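Local coordinates for protein isoflavone reductase (Medicago sativa, PDB 2GAS) that catalyses the NADPH-dependent reduction of achiral isoflavones to chiral isoflavanones, giving the penultimate intermediate on the way to the phytoalexin medicarpin in alfalfa, at residues P217-T222 with V294-A299; T169-D174 with E301-F306. All coordinates share one frame; numbering follows the deposited sequence.

Contact 1: P217-T222 with V294-A299; sequences PKNYLT and VTYTTA
Asn219 carries its CG beside the backbone N (chi1 -67°), while Tyr296 sets its ring between its own N and carbonyl carbon (chi1 61°), and these two torsions let amide and phenol slide past one another in opposite directions. Their planes stand 82° apart, with Asn219 ND2 3.7 Å from Tyr296 CD2. Both ends of the amide read the opposite backbone. ND2 gives a nearly straight bond to Thr297 O (3.0 Å), the oxygen in the amide plane and the donor in the carbonyl plane. OD1 accepts from Ala299 N at 2.8 Å, the N-H coming from well above the carbonyl plane. Farther along the ring, Tyr296 OH takes the N-H of Lys218, N and OH 3.0 Å apart. The Lys218 chain bends at its third torsion, resting CE on Thr298 CG2 (3.6 Å) and sending NZ to a water that also bonds Tyr296 O. That water sits over one face of the ring. Beyond the amide, Leu221 CD1 packs on Ala299 CB at 3.9 Å. Asn219 ND2 also bonds Tyr188 O on strand 185-189, middle of the sheet edged by 220-222, while Asp193 of helix 191-202 holds Thr297 N and Thr298 caps helix 299-303.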
loop_
_atom_site.group_PDB
_atom_site.type_symbol
_atom_site.label_atom_id
_atom_site.label_comp_id
_atom_site.label_asym_id
_atom_site.label_seq_id
_atom_site.Cartn_x
_atom_site.Cartn_y
_atom_site.Cartn_z
ATOM N N PRO A 217 8.976 12.135 -7.454
ATOM C CA PRO A 217 10.316 12.653 -7.746
ATOM C C PRO A 217 11.318 12.781 -6.598
ATOM O O PRO A 217 12.398 12.198 -6.656
ATOM C CB PRO A 217 10.019 13.988 -8.420
ATOM C CG PRO A 217 8.792 13.661 -9.204
ATOM C CD PRO A 217 7.954 12.907 -8.184
ATOM N N LYS A 218 10.971 13.534 -5.561
ATOM C CA LYS A 218 11.893 13.722 -4.447
ATOM C C LYS A 218 12.019 12.513 -3.533
ATOM O O LYS A 218 12.873 12.491 -2.644
ATOM C CB LYS A 218 11.490 14.951 -3.627
ATOM C CG LYS A 218 11.752 16.266 -4.353
ATOM C CD LYS A 218 11.337 17.474 -3.521
ATOM C CE LYS A 218 9.829 17.531 -3.339
ATOM N NZ LYS A 218 9.402 18.737 -2.570
ATOM N N ASN A 219 11.175 11.507 -3.761
ATOM C CA ASN A 219 11.188 10.286 -2.952
ATOM C C ASN A 219 11.626 9.074 -3.763
ATOM O O ASN A 219 11.519 7.941 -3.297
ATOM C CB ASN A 219 9.799 10.023 -2.361
ATOM C CG ASN A 219 9.388 11.072 -1.347
ATOM O OD1 ASN A 219 10.128 12.019 -1.080
ATOM N ND2 ASN A 219 8.200 10.907 -0.774
ATOM N N TYR A 220 12.106 9.321 -4.978
ATOM C CA TYR A 220 12.579 8.259 -5.862
ATOM C C TYR A 220 14.076 8.262 -5.584
ATOM O O TYR A 220 14.822 9.054 -6.161
ATOM C CB TYR A 220 12.283 8.644 -7.310
ATOM C CG TYR A 220 12.398 7.510 -8.298
ATOM C CD1 TYR A 220 11.607 6.370 -8.172
ATOM C CD2 TYR A 220 13.281 7.587 -9.376
ATOM C CE1 TYR A 220 11.689 5.334 -9.098
ATOM C CE2 TYR A 220 13.372 6.553 -10.308
ATOM C CZ TYR A 220 12.572 5.432 -10.160
ATOM O OH TYR A 220 12.648 4.410 -11.080
ATOM N N LEU A 221 14.505 7.368 -4.698
ATOM C CA LEU A 221 15.896 7.339 -4.262
ATOM C C LEU A 221 16.521 5.961 -4.158
ATOM O O LEU A 221 15.861 4.995 -3.788
ATOM C CB LEU A 221 15.982 7.990 -2.881
ATOM C CG LEU A 221 15.373 9.383 -2.707
ATOM C CD1 LEU A 221 15.094 9.642 -1.231
ATOM C CD2 LEU A 221 16.315 10.426 -3.280
ATOM N N THR A 222 17.811 5.879 -4.470
ATOM C CA THR A 222 18.536 4.618 -4.349
ATOM C C THR A 222 18.865 4.471 -2.865
ATOM O O THR A 222 18.791 5.445 -2.114
ATOM C CB THR A 222 19.857 4.650 -5.131
ATOM O OG1 THR A 222 20.744 5.600 -4.521
ATOM C CG2 THR A 222 19.608 5.052 -6.576
ATOM N N VAL A 294 -0.769 17.530 -5.715
ATOM C CA VAL A 294 -0.702 16.936 -4.386
ATOM C C VAL A 294 0.670 17.195 -3.760
ATOM O O VAL A 294 1.691 16.764 -4.293
ATOM C CB VAL A 294 -0.973 15.415 -4.435
ATOM C CG1 VAL A 294 -0.808 14.806 -3.047
ATOM C CG2 VAL A 294 -2.383 15.165 -4.953
ATOM N N THR A 295 0.692 17.917 -2.642
ATOM C CA THR A 295 1.951 18.226 -1.968
ATOM C C THR A 295 2.325 17.089 -1.024
ATOM O O THR A 295 1.868 17.031 0.116
ATOM C CB THR A 295 1.858 19.532 -1.160
ATOM O OG1 THR A 295 1.288 20.561 -1.978
ATOM C CG2 THR A 295 3.247 19.976 -0.717
ATOM N N TYR A 296 3.179 16.194 -1.499
ATOM C CA TYR A 296 3.576 15.041 -0.704
ATOM C C TYR A 296 4.703 15.292 0.289
ATOM O O TYR A 296 5.521 16.196 0.112
ATOM C CB TYR A 296 3.972 13.887 -1.632
ATOM C CG TYR A 296 5.143 14.181 -2.548
ATOM C CD1 TYR A 296 4.955 14.770 -3.801
ATOM C CD2 TYR A 296 6.441 13.853 -2.167
ATOM C CE1 TYR A 296 6.034 15.019 -4.649
ATOM C CE2 TYR A 296 7.524 14.099 -3.003
ATOM C CZ TYR A 296 7.315 14.680 -4.241
ATOM O OH TYR A 296 8.387 14.907 -5.064
ATOM N N THR A 297 4.725 14.480 1.341
ATOM C CA THR A 297 5.762 14.554 2.362
ATOM C C THR A 297 7.009 13.905 1.769
ATOM O O THR A 297 6.953 12.785 1.261
ATOM C CB THR A 297 5.345 13.784 3.634
ATOM O OG1 THR A 297 4.241 14.452 4.257
ATOM C CG2 THR A 297 6.505 13.704 4.615
ATOM N N THR A 298 8.136 14.604 1.816
ATOM C CA THR A 298 9.361 14.053 1.252
ATOM C C THR A 298 10.034 13.058 2.193
ATOM O O THR A 298 9.761 13.028 3.391
ATOM C CB THR A 298 10.369 15.167 0.918
ATOM O OG1 THR A 298 10.761 15.825 2.127
ATOM C CG2 THR A 298 9.740 16.184 -0.027
ATOM N N ALA A 299 10.914 12.232 1.641
ATOM C CA ALA A 299 11.631 11.266 2.459
ATOM C C ALA A 299 12.450 12.064 3.471
ATOM O O ALA A 299 12.602 11.662 4.624
ATOM C CB ALA A 299 12.542 10.423 1.589
HETATM O O HOH W 1 6.768 17.722 -1.991
#

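Contact 2: T169-D174 with E301-F306; sequences TDPPRD and EYLNQF
Arg173 NH1 donates to Phe306 O at 3.0 Å, the acceptor lying at the edge of the guanidinium near its plane and the bond somewhat bent, N-H...O 145°. A bend at the third torsion of Arg173 (chi3 86°) turns the guanidinium toward the chain end, where NH2 also bonds the O of Val307. The Phe306 ring is packed on both faces. Pro171 lays CD over one face, 4.0 Å from the ring centroid, in a CH-pi contact, and Gln305 CG lies against the other face, offset toward the rim. The Gln305 amide is held by a bond from NE2 to Tyr302 O (3.2 Å). At the ring edge comes the carboxylate of Asp170, with OD2 3.7 Å from Phe306 CD2; its OD1 forms a salt bridge with Arg161. Deeper in, Pro171 CG meets Leu303 CD2 at 4.1 Å. Were Phe306 exchanged for an alanine, Pro171 CD would probably lose the ring face it rests on, and a gap would be likely to open beside Gln305. Trp230 of helix 223-234 touches Pro171, Arg173 and Phe306, so the loop leading into strand 175-179 and the tail after helix 299-303 meet against that helix, while Leu160 of helix 156-160 backs Leu303.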
loop_
_atom_site.group_PDB
_atom_site.type_symbol
_atom_site.label_atom_id
_atom_site.label_comp_id
_atom_site.label_asym_id
_atom_site.label_seq_id
_atom_site.Cartn_x
_atom_site.Cartn_y
_atom_site.Cartn_z
ATOM N N THR A 169 13.762 -0.925 14.245
ATOM C CA THR A 169 12.511 -0.197 14.064
ATOM C C THR A 169 12.774 1.241 13.648
ATOM O O THR A 169 11.986 1.835 12.915
ATOM C CB THR A 169 11.662 -0.195 15.356
ATOM O OG1 THR A 169 12.419 0.374 16.430
ATOM C CG2 THR A 169 11.256 -1.611 15.727
ATOM N N ASP A 170 13.889 1.795 14.113
ATOM C CA ASP A 170 14.251 3.168 13.786
ATOM C C ASP A 170 15.498 3.207 12.912
ATOM O O ASP A 170 16.202 2.205 12.778
ATOM C CB ASP A 170 14.478 3.963 15.072
ATOM C CG ASP A 170 13.178 4.389 15.731
ATOM O OD1 ASP A 170 12.148 3.715 15.515
ATOM O OD2 ASP A 170 13.186 5.393 16.476
ATOM N N PRO A 171 15.787 4.367 12.298
ATOM C CA PRO A 171 16.970 4.474 11.437
ATOM C C PRO A 171 18.261 4.219 12.200
ATOM O O PRO A 171 18.460 4.747 13.291
ATOM C CB PRO A 171 16.898 5.910 10.919
ATOM C CG PRO A 171 15.430 6.222 10.957
ATOM C CD PRO A 171 15.015 5.620 12.280
ATOM N N PRO A 172 19.164 3.409 11.628
ATOM C CA PRO A 172 20.435 3.116 12.293
ATOM C C PRO A 172 21.272 4.381 12.310
ATOM O O PRO A 172 21.251 5.155 11.354
ATOM C CB PRO A 172 21.042 2.039 11.406
ATOM C CG PRO A 172 20.586 2.464 10.037
ATOM C CD PRO A 172 19.127 2.821 10.276
ATOM N N ARG A 173 22.014 4.590 13.388
ATOM C CA ARG A 173 22.836 5.784 13.491
ATOM C C ARG A 173 24.329 5.492 13.463
ATOM O O ARG A 173 25.140 6.416 13.505
ATOM C CB ARG A 173 22.484 6.539 14.773
ATOM C CG ARG A 173 21.004 6.861 14.886
ATOM C CD ARG A 173 20.666 7.416 16.261
ATOM N NE ARG A 173 20.876 8.856 16.354
ATOM C CZ ARG A 173 19.972 9.769 16.018
ATOM N NH1 ARG A 173 18.784 9.397 15.563
ATOM N NH2 ARG A 173 20.254 11.057 16.146
ATOM N N ASP A 174 24.701 4.219 13.373
ATOM C CA ASP A 174 26.119 3.883 13.368
ATOM C C ASP A 174 26.565 2.978 12.223
ATOM O O ASP A 174 27.572 3.253 11.572
ATOM C CB ASP A 174 26.495 3.239 14.707
ATOM C CG ASP A 174 27.985 3.284 14.978
ATOM O OD1 ASP A 174 28.592 4.354 14.764
ATOM O OD2 ASP A 174 28.546 2.257 15.418
ATOM N N GLU A 301 11.722 15.018 4.806
ATOM C CA GLU A 301 10.821 15.492 5.854
ATOM C C GLU A 301 10.414 14.343 6.772
ATOM O O GLU A 301 10.400 14.489 7.996
ATOM C CB GLU A 301 9.577 16.144 5.221
ATOM C CG GLU A 301 9.851 17.514 4.587
ATOM C CD GLU A 301 8.715 18.034 3.700
ATOM O OE1 GLU A 301 8.755 19.229 3.331
ATOM O OE2 GLU A 301 7.794 17.262 3.356
ATOM N N TYR A 302 10.097 13.191 6.184
ATOM C CA TYR A 302 9.696 12.034 6.970
ATOM C C TYR A 302 10.743 11.640 8.015
ATOM O O TYR A 302 10.411 11.351 9.163
ATOM C CB TYR A 302 9.425 10.824 6.062
ATOM C CG TYR A 302 9.187 9.551 6.846
ATOM C CD1 TYR A 302 7.965 9.313 7.477
ATOM C CD2 TYR A 302 10.218 8.632 7.043
ATOM C CE1 TYR A 302 7.786 8.197 8.295
ATOM C CE2 TYR A 302 10.051 7.521 7.854
ATOM C CZ TYR A 302 8.836 7.308 8.481
ATOM O OH TYR A 302 8.688 6.221 9.312
ATOM N N LEU A 303 12.006 11.625 7.610
ATOM C CA LEU A 303 13.082 11.241 8.513
ATOM C C LEU A 303 13.388 12.248 9.622
ATOM O O LEU A 303 14.045 11.905 10.607
ATOM C CB LEU A 303 14.350 10.955 7.707
ATOM C CG LEU A 303 14.283 9.703 6.829
ATOM C CD1 LEU A 303 15.510 9.648 5.938
ATOM C CD2 LEU A 303 14.194 8.458 7.700
ATOM N N ASN A 304 12.910 13.480 9.473
ATOM C CA ASN A 304 13.164 14.500 10.485
ATOM C C ASN A 304 12.661 14.125 11.870
ATOM O O ASN A 304 13.237 14.536 12.875
ATOM C CB ASN A 304 12.548 15.840 10.071
ATOM C CG ASN A 304 13.416 16.599 9.092
ATOM O OD1 ASN A 304 14.640 16.603 9.213
ATOM N ND2 ASN A 304 12.789 17.263 8.126
ATOM N N GLN A 305 11.590 13.344 11.935
ATOM C CA GLN A 305 11.040 12.957 13.228
ATOM C C GLN A 305 11.958 12.044 14.034
ATOM O O GLN A 305 11.792 11.913 15.243
ATOM C CB GLN A 305 9.678 12.283 13.046
ATOM C CG GLN A 305 9.725 10.994 12.249
ATOM C CD GLN A 305 8.352 10.386 12.058
ATOM O OE1 GLN A 305 7.684 10.016 13.025
ATOM N NE2 GLN A 305 7.919 10.279 10.806
ATOM N N PHE A 306 12.927 11.416 13.370
ATOM C CA PHE A 306 13.849 10.503 14.043
ATOM C C PHE A 306 15.189 11.132 14.406
ATOM O O PHE A 306 15.999 10.521 15.102
ATOM C CB PHE A 306 14.109 9.271 13.174
ATOM C CG PHE A 306 12.866 8.510 12.824
ATOM C CD1 PHE A 306 12.281 8.647 11.571
ATOM C CD2 PHE A 306 12.257 7.684 13.764
ATOM C CE1 PHE A 306 11.102 7.974 11.258
ATOM C CE2 PHE A 306 11.077 7.006 13.461
ATOM C CZ PHE A 306 10.499 7.152 12.206
#

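Overall arrangement
Contacts 1 and 2 lie on the same side of the molecule, their centres 16 Å apart, and both hold the C-terminal part of the chain, from 294 on, to earlier parts. Along the sequence the order is 169-174, 217-222, 294-299, 301-306, so contact 1 is nested inside the loop closed by contact 2. Two helices link them: helix 299-303 begins in contact 1 and runs into contact 2, and helix 223-234, starting right after Thr222, supplies Trp230 to contact 2. They touch directly where Thr297 CG2 packs near Tyr302 N. Both sit away from the residues thought to bind NADP and from the probable catalytic lysine, joining this C-terminal part to elements that follow the Rossmann-type parallel sheet.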